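Local coordinates for protein thioredoxin (Bacillus cereus, PDB 3ZIT) that probably transfers electrons as a small thioredoxin-fold oxidoreductase of the glutaredoxin-like family, using a redox-active pair of cysteines, at residues B[61-64]-B[69-72]. The protein carries 1 engineered substitution. Numbering follows the deposited sequence.
Sequences EVVA and EKLQ
Val-63 sets its isopropyl group against the CD2 methyl of Leu-71, joining the last strand of the thioredoxin-fold sheet, 61-64, to the C-terminal helix 68-75 that packs on it. The evidence is a set of apolar contacts at van der Waals distance: CD2 of Leu-71 lies 3.8 Å from CG1 of Val-63 and 4.1 Å from its CG2, so one methyl faces both branches. With CG of Leu-71 anti to the carbonyl carbon (chi1 -70°) and CD1 extended (chi2 -167°), CD2 is the methyl left facing Val-63. The leucine side chain also touches Val-56 and Ile-58 of strand 55-58 and Val-18 of helix 13-24, which places the contact in the buried layer between sheet and helices. The CG methylene of Lys-70 lies beside the same valine, 4.2 Å from both CG1 and CG2 of Val-63. A bend at chi2 (69°) then turns the lysine chain away from Val-63 towards its ammonium end. A water there may also give a weak hydrogen bond to Glu-61, but this is doubtful, since it rests on one of two conformers of that carboxylate. The firmer bond is from Lys-70 NZ, which donates to the oxygen of this water, 2.8 Å from NZ to O.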
# COMPACT_ATOMS: atom_id res chain seq x y z
N GLU B 61 -10.37 8.37 -15.54
CA GLU B 61 -9.12 9.07 -15.23
C GLU B 61 -8.03 8.02 -14.93
O GLU B 61 -8.20 7.15 -14.07
CB GLU B 61 -9.34 9.93 -14.03
CG GLU B 61 -8.11 10.66 -13.53
CD GLU B 61 -7.98 11.98 -14.08
OE1 GLU B 61 -8.98 12.60 -14.31
OE2 GLU B 61 -6.83 12.47 -14.09
N VAL B 62 -6.91 8.16 -15.64
CA VAL B 62 -5.80 7.25 -15.53
C VAL B 62 -4.84 7.65 -14.46
O VAL B 62 -4.34 8.79 -14.44
CB VAL B 62 -5.08 7.15 -16.91
CG1 VAL B 62 -3.88 6.21 -16.77
CG2 VAL B 62 -6.03 6.69 -17.99
N VAL B 63 -4.58 6.77 -13.52
CA VAL B 63 -3.56 6.94 -12.48
C VAL B 63 -2.50 5.95 -12.71
O VAL B 63 -2.68 4.73 -12.46
CB VAL B 63 -4.17 6.81 -11.08
CG1 VAL B 63 -3.09 7.03 -10.03
CG2 VAL B 63 -5.34 7.75 -10.87
N ALA B 64 -1.38 6.37 -13.27
CA ALA B 64 -0.29 5.50 -13.67
C ALA B 64 0.70 5.31 -12.51
O ALA B 64 1.13 6.28 -11.85
CB ALA B 64 0.45 6.08 -14.86
N GLU B 69 -1.90 8.51 -2.68
CA GLU B 69 -2.68 9.71 -2.31
C GLU B 69 -3.60 10.14 -3.45
O GLU B 69 -4.73 10.51 -3.22
CB GLU B 69 -1.79 10.85 -1.80
CG GLU B 69 -1.19 10.54 -0.44
CD GLU B 69 -0.98 11.72 0.51
OE1 GLU B 69 -0.09 12.57 0.24
OE2 GLU B 69 -1.67 11.82 1.54
N LYS B 70 -3.14 10.05 -4.68
CA LYS B 70 -3.98 10.44 -5.83
C LYS B 70 -5.12 9.45 -5.95
O LYS B 70 -6.26 9.84 -6.19
CB LYS B 70 -3.12 10.41 -7.09
CG LYS B 70 -3.85 10.75 -8.34
CD LYS B 70 -4.23 12.11 -8.36
CE LYS B 70 -4.64 12.58 -9.76
NZ LYS B 70 -5.12 13.95 -9.69
N LEU B 71 -4.89 8.16 -5.75
CA LEU B 71 -6.03 7.19 -5.71
C LEU B 71 -7.04 7.55 -4.64
O LEU B 71 -8.24 7.49 -4.91
CB LEU B 71 -5.47 5.82 -5.48
CG LEU B 71 -4.72 5.11 -6.46
CD1 LEU B 71 -4.70 3.61 -5.83
CD2 LEU B 71 -5.44 5.02 -7.75
N GLN B 72 -6.55 7.83 -3.45
CA GLN B 72 -7.45 8.15 -2.37
C GLN B 72 -8.32 9.31 -2.77
O GLN B 72 -9.52 9.30 -2.49
CB GLN B 72 -6.67 8.54 -1.13
CG GLN B 72 -6.12 7.47 -0.36
CD GLN B 72 -5.73 7.97 1.00
OE1 GLN B 72 -5.86 7.26 1.97
NE2 GLN B 72 -5.23 9.19 1.08
O HOH W 1 -7.14 14.72 -11.48